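Long-range contacts in short chain alcohol dehydrogenase-related dehydrogenase (Sinorhizobium meliloti, PDB 3TPC), which belongs to the short-chain dehydrogenase/reductase family and probably acts as an oxidoreductase, though its substrate is not known: residues R8-T13 with E30-L35; G80-L85 with A128-Q133. All blocks are in the same frame, centred on the assembly; numbering follows the deposited sequence.

Contact 1: R8-T13 with E30-L35; sequences RVFIVT and EGATVL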
loop_
_atom_site.group_PDB
_atom_site.type_symbol
_atom_site.label_atom_id
_atom_site.label_comp_id
_atom_site.label_asym_id
_atom_site.label_seq_id
_atom_site.Cartn_x
_atom_site.Cartn_y
_atom_site.Cartn_z
ATOM N N ARG D 8 -15.899 -31.175 -2.127
ATOM C CA ARG D 8 -15.681 -30.163 -1.092
ATOM C C ARG D 8 -16.958 -29.358 -0.850
ATOM O O ARG D 8 -17.752 -29.118 -1.785
ATOM C CB ARG D 8 -14.499 -29.250 -1.428
ATOM C CG ARG D 8 -13.313 -29.908 -2.170
ATOM C CD ARG D 8 -12.693 -31.085 -1.483
ATOM N NE ARG D 8 -12.038 -30.726 -0.239
ATOM C CZ ARG D 8 -11.420 -31.604 0.561
ATOM N NH1 ARG D 8 -11.335 -32.895 0.248
ATOM N NH2 ARG D 8 -10.872 -31.183 1.688
ATOM N N VAL D 9 -17.175 -28.977 0.403
ATOM C CA VAL D 9 -18.384 -28.250 0.805
ATOM C C VAL D 9 -18.082 -26.769 1.067
ATOM O O VAL D 9 -17.284 -26.439 1.960
ATOM C CB VAL D 9 -18.949 -28.853 2.107
ATOM C CG1 VAL D 9 -20.129 -28.023 2.638
ATOM C CG2 VAL D 9 -19.316 -30.345 1.886
ATOM N N PHE D 10 -18.755 -25.901 0.312
ATOM C CA PHE D 10 -18.588 -24.466 0.407
ATOM C C PHE D 10 -19.826 -23.760 0.877
ATOM O O PHE D 10 -20.956 -24.111 0.510
ATOM C CB PHE D 10 -18.203 -23.873 -0.953
ATOM C CG PHE D 10 -16.779 -24.071 -1.297
ATOM C CD1 PHE D 10 -15.913 -22.985 -1.351
ATOM C CD2 PHE D 10 -16.283 -25.348 -1.535
ATOM C CE1 PHE D 10 -14.564 -23.170 -1.642
ATOM C CE2 PHE D 10 -14.969 -25.555 -1.828
ATOM C CZ PHE D 10 -14.091 -24.480 -1.874
ATOM N N ILE D 11 -19.606 -22.730 1.687
ATOM C CA ILE D 11 -20.639 -21.779 2.006
ATOM C C ILE D 11 -20.362 -20.521 1.233
ATOM O O ILE D 11 -19.237 -20.063 1.154
ATOM C CB ILE D 11 -20.675 -21.486 3.494
ATOM C CG1 ILE D 11 -20.789 -22.813 4.253
ATOM C CG2 ILE D 11 -21.829 -20.504 3.795
ATOM C CD1 ILE D 11 -20.752 -22.722 5.760
ATOM N N VAL D 12 -21.403 -19.983 0.636
ATOM C CA VAL D 12 -21.282 -18.812 -0.142
ATOM C C VAL D 12 -22.395 -17.914 0.349
ATOM O O VAL D 12 -23.528 -18.364 0.596
ATOM C CB VAL D 12 -21.474 -19.043 -1.664
ATOM C CG1 VAL D 12 -21.371 -17.742 -2.383
ATOM C CG2 VAL D 12 -20.443 -20.006 -2.275
ATOM N N THR D 13 -22.053 -16.630 0.406
ATOM C CA THR D 13 -22.835 -15.584 1.004
ATOM C C THR D 13 -23.244 -14.615 -0.110
ATOM O O THR D 13 -22.589 -14.535 -1.166
ATOM C CB THR D 13 -21.930 -15.012 2.120
ATOM O OG1 THR D 13 -22.395 -15.439 3.414
ATOM C CG2 THR D 13 -21.685 -13.576 2.015
ATOM N N GLU D 30 -17.952 -27.463 -10.727
ATOM C CA GLU D 30 -16.721 -28.226 -10.373
ATOM C C GLU D 30 -17.020 -29.357 -9.408
ATOM O O GLU D 30 -16.116 -29.956 -8.846
ATOM C CB GLU D 30 -15.621 -27.342 -9.763
ATOM C CG GLU D 30 -15.117 -26.205 -10.653
ATOM C CD GLU D 30 -14.228 -26.661 -11.802
ATOM O OE1 GLU D 30 -13.539 -27.671 -11.657
ATOM O OE2 GLU D 30 -14.203 -25.994 -12.857
ATOM N N GLY D 31 -18.297 -29.606 -9.182
ATOM C CA GLY D 31 -18.751 -30.760 -8.414
ATOM C C GLY D 31 -18.733 -30.621 -6.918
ATOM O O GLY D 31 -18.740 -31.631 -6.195
ATOM N N ALA D 32 -18.721 -29.374 -6.449
ATOM C CA ALA D 32 -18.736 -29.066 -5.014
ATOM C C ALA D 32 -20.151 -29.015 -4.417
ATOM O O ALA D 32 -21.103 -28.596 -5.056
ATOM C CB ALA D 32 -17.970 -27.704 -4.743
ATOM N N THR D 33 -20.266 -29.402 -3.166
ATOM C CA THR D 33 -21.493 -29.185 -2.426
ATOM C C THR D 33 -21.572 -27.706 -1.974
ATOM O O THR D 33 -20.645 -27.182 -1.353
ATOM C CB THR D 33 -21.515 -30.142 -1.211
ATOM O OG1 THR D 33 -21.536 -31.489 -1.686
ATOM C CG2 THR D 33 -22.701 -29.909 -0.342
ATOM N N VAL D 34 -22.672 -27.026 -2.263
ATOM C CA VAL D 34 -22.730 -25.594 -1.961
ATOM C C VAL D 34 -23.915 -25.214 -1.055
ATOM O O VAL D 34 -25.049 -25.564 -1.328
ATOM C CB VAL D 34 -22.662 -24.732 -3.267
ATOM C CG1 VAL D 34 -22.817 -23.243 -2.975
ATOM C CG2 VAL D 34 -21.347 -24.957 -3.999
ATOM N N LEU D 35 -23.620 -24.502 0.034
ATOM C CA LEU D 35 -24.636 -23.905 0.872
ATOM C C LEU D 35 -24.751 -22.424 0.505
ATOM O O LEU D 35 -23.889 -21.617 0.835
ATOM C CB LEU D 35 -24.319 -24.092 2.366
ATOM C CG LEU D 35 -25.376 -23.484 3.298
ATOM C CD1 LEU D 35 -26.832 -23.926 2.983
ATOM C CD2 LEU D 35 -25.059 -23.739 4.763
#

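Contact 2: G80-L85 with A128-Q133; sequences GHVHGL and AEVMSQ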
loop_
_atom_site.group_PDB
_atom_site.type_symbol
_atom_site.label_atom_id
_atom_site.label_comp_id
_atom_site.label_asym_id
_atom_site.label_seq_id
_atom_site.Cartn_x
_atom_site.Cartn_y
_atom_site.Cartn_z
ATOM N N GLY D 80 -21.412 -32.649 6.794
ATOM C CA GLY D 80 -20.360 -33.255 7.606
ATOM C C GLY D 80 -19.138 -32.389 7.830
ATOM O O GLY D 80 -18.476 -32.497 8.860
ATOM N N HIS D 81 -18.817 -31.550 6.858
ATOM C CA HIS D 81 -17.642 -30.692 6.934
ATOM C C HIS D 81 -17.997 -29.341 6.359
ATOM O O HIS D 81 -19.092 -29.144 5.867
ATOM C CB HIS D 81 -16.488 -31.241 6.087
ATOM C CG HIS D 81 -16.019 -32.597 6.494
ATOM N ND1 HIS D 81 -16.121 -33.698 5.661
ATOM C CD2 HIS D 81 -15.442 -33.037 7.642
ATOM C CE1 HIS D 81 -15.619 -34.756 6.280
ATOM N NE2 HIS D 81 -15.208 -34.385 7.485
ATOM N N VAL D 82 -17.057 -28.415 6.449
ATOM C CA VAL D 82 -17.075 -27.183 5.703
ATOM C C VAL D 82 -15.632 -27.027 5.306
ATOM O O VAL D 82 -14.740 -27.107 6.178
ATOM C CB VAL D 82 -17.494 -25.999 6.600
ATOM C CG1 VAL D 82 -17.255 -24.651 5.897
ATOM C CG2 VAL D 82 -18.975 -26.148 7.043
ATOM N N HIS D 83 -15.390 -26.807 4.021
ATOM C CA HIS D 83 -14.004 -26.556 3.530
ATOM C C HIS D 83 -13.730 -25.143 3.030
ATOM O O HIS D 83 -12.559 -24.779 2.782
ATOM C CB HIS D 83 -13.646 -27.538 2.423
ATOM C CG HIS D 83 -13.723 -28.957 2.865
ATOM N ND1 HIS D 83 -14.777 -29.784 2.533
ATOM C CD2 HIS D 83 -12.901 -29.685 3.666
ATOM C CE1 HIS D 83 -14.586 -30.969 3.096
ATOM N NE2 HIS D 83 -13.464 -30.931 3.800
ATOM N N GLY D 84 -14.807 -24.375 2.832
ATOM C CA GLY D 84 -14.755 -23.170 2.030
ATOM C C GLY D 84 -15.810 -22.173 2.456
ATOM O O GLY D 84 -16.989 -22.536 2.617
ATOM N N LEU D 85 -15.374 -20.925 2.674
ATOM C CA LEU D 85 -16.266 -19.817 2.867
ATOM C C LEU D 85 -15.872 -18.789 1.825
ATOM O O LEU D 85 -14.673 -18.456 1.736
ATOM C CB LEU D 85 -16.186 -19.259 4.287
ATOM C CG LEU D 85 -17.041 -17.996 4.512
ATOM C CD1 LEU D 85 -18.567 -18.248 4.431
ATOM C CD2 LEU D 85 -16.710 -17.251 5.782
ATOM N N ALA D 128 -14.777 -20.735 10.574
ATOM C CA ALA D 128 -13.447 -21.120 10.823
ATOM C C ALA D 128 -13.438 -22.131 11.956
ATOM O O ALA D 128 -12.632 -23.073 11.919
ATOM C CB ALA D 128 -12.620 -19.921 11.173
ATOM N N GLU D 129 -14.298 -21.918 12.955
ATOM C CA GLU D 129 -14.476 -22.855 14.054
ATOM C C GLU D 129 -14.711 -24.281 13.515
ATOM O O GLU D 129 -13.970 -25.185 13.857
ATOM C CB GLU D 129 -15.643 -22.435 14.948
ATOM C CG GLU D 129 -16.096 -23.555 15.918
ATOM C CD GLU D 129 -16.925 -23.032 17.084
ATOM O OE1 GLU D 129 -17.935 -22.332 16.838
ATOM O OE2 GLU D 129 -16.544 -23.271 18.255
ATOM N N VAL D 130 -15.721 -24.449 12.643
ATOM C CA VAL D 130 -15.969 -25.711 11.971
ATOM C C VAL D 130 -14.781 -26.236 11.140
ATOM O O VAL D 130 -14.406 -27.418 11.286
ATOM C CB VAL D 130 -17.185 -25.620 11.114
ATOM C CG1 VAL D 130 -17.266 -26.811 10.200
ATOM C CG2 VAL D 130 -18.405 -25.558 11.972
HETATM N N MSE D 131 -14.180 -25.391 10.277
HETATM C CA MSE D 131 -13.120 -25.852 9.392
HETATM C C MSE D 131 -12.037 -26.474 10.239
HETATM O O MSE D 131 -11.478 -27.502 9.883
HETATM C CB MSE D 131 -12.548 -24.693 8.548
HETATM C CG MSE D 131 -13.588 -24.026 7.602
HETATM SE SE MSE D 131 -12.849 -22.367 6.955
HETATM C CE MSE D 131 -13.803 -22.345 5.352
ATOM N N SER D 132 -11.765 -25.797 11.348
ATOM C CA SER D 132 -10.919 -26.146 12.480
ATOM C C SER D 132 -10.949 -27.645 12.874
ATOM O O SER D 132 -9.911 -28.259 13.186
ATOM C CB SER D 132 -11.502 -25.313 13.645
ATOM O OG SER D 132 -10.678 -25.122 14.762
ATOM N N GLN D 133 -12.171 -28.193 12.865
ATOM C CA GLN D 133 -12.486 -29.488 13.445
ATOM C C GLN D 133 -12.354 -30.599 12.404
ATOM O O GLN D 133 -12.580 -31.759 12.717
ATOM C CB GLN D 133 -13.912 -29.476 13.996
ATOM C CG GLN D 133 -14.106 -28.737 15.317
ATOM C CD GLN D 133 -15.582 -28.291 15.530
ATOM O OE1 GLN D 133 -15.875 -27.447 16.372
ATOM N NE2 GLN D 133 -16.501 -28.862 14.747
#

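Contact 1: R8-T13 with E30-L35
Phe-10 is held through both its N and its O, which turn to the same neighbouring strand. Its N donates to Thr-33 O at 2.8 Å, and its O accepts from Leu-35 N at 2.7 Å. Both bonds are nearly straight and leave close to the line of each carbonyl. Two further bonds extend the ladder. Thr-33 N reaches Arg-8 O at 2.9 Å with a bent N-H...O angle of 133°. Val-12 N reaches Leu-35 O at 3.0 Å. Residues 9-12 and 33-35 are thus paired as parallel strands, with Val-9 beside Thr-33, Phe-10 beside Val-34 and Ile-11 beside Leu-35.

Side chains alternate between the two faces of the sheet. On one face Val-9 and Thr-33 lie side by side and point the same way. Val-9 CG2 sits beside its own backbone N because CG1 is anti to that N (chi1 174°), and this sets CG2 3.8 Å from Thr-33 CB. Ile-11 and Leu-35 follow on the same face. On the other face Val-12 CG2 meets Val-34 CG1 at 4.1 Å, and the Phe-10 ring approaches Ala-32 CB obliquely through CD2.

Gly-31, with positive phi, is the C-prime residue of a Schellman motif that ends helix 18-29 and turns the chain into the second strand. Strand 9-12, this helix and strand 33-38 form the first beta-alpha-beta unit of the Rossmann fold, which in short-chain dehydrogenases usually carries the dinucleotide-binding glycine-rich turn. Helix 18-29 covers the Phe-10 and Val-34 face through Thr-24 and Leu-27. Helix 65-79 covers the Val-9 and Leu-35 face through Phe-74, Ala-75 and Phe-79. Strand 84-87 continues the sheet beyond strand 9-12, and strand 56-59 beyond strand 33-38.

Contact 2: G80-L85 with A128-Q133
Val-130 and Met-131 carry this contact, in which the last turn of helix 106-132 packs against the lead-in to strand 84-87. Within the Rossmann fold, the helix packs on the loop entering strand 84-87 and on the first residues of that strand, entirely by van der Waals contact. No hydrogen bond joins the two segments.

At the start of the segment, Ala-128 and Glu-129 take the other side of the helix. They pack on Leu-98 and Pro-103 of a second subunit, so the helix lies between its own sheet and a neighbouring copy. Ala-128 O accepts the backbone bond of Ser-132 N.

Val-130 points at the loop before the strand. Its CG1 lies 3.7 Å from Val-82 CG2 and equally close to Val-82 CB. The two valine side chains cross at about a right angle, and CG1 of Val-130 rests against both of these atoms. Leu-72 of helix 65-79 also touches Val-130.

Met-131, a selenomethionine, has the largest area buried in this contact. Its CG sits beside the backbone N (chi1 -62°), and beyond CG the chain is extended. That shape carries the terminal methyl from the helix to the strand. On the way CG passes 3.6 Å from Val-82 O and 4.1 Å from Val-82 CG1. The methyl ends over the strand backbone: CE lies 3.4 Å from both Gly-84 N and Leu-85 N, and 4.0 Å from Leu-85 CB. Leu-85 also meets the helix one and two turns earlier, through Ala-127, Ile-124 and Met-123.

Ser-132 turns away from the strand and packs on Leu-98 of the second subunit. Gln-133 N bonds back to Val-130 O at 2.8 Å.

The centres of contacts 1 and 2 lie about 12 Å apart. Contact 1 is complete at residue 35, well before contact 2 starts at residue 80. The shared element is the parallel sheet, in which strands 9-12 and 84-87 are neighbours. Probable backbone hydrogen bonds join them directly, from His-83 N to Val-9 O and from Ile-11 N to Gly-84 O, both 2.8 Å. Contact 1 pairs two strands within the sheet, while contact 2 sets a helix against it. Together they tie the first beta-alpha-beta unit to the fourth strand and on to a helix that faces a second subunit.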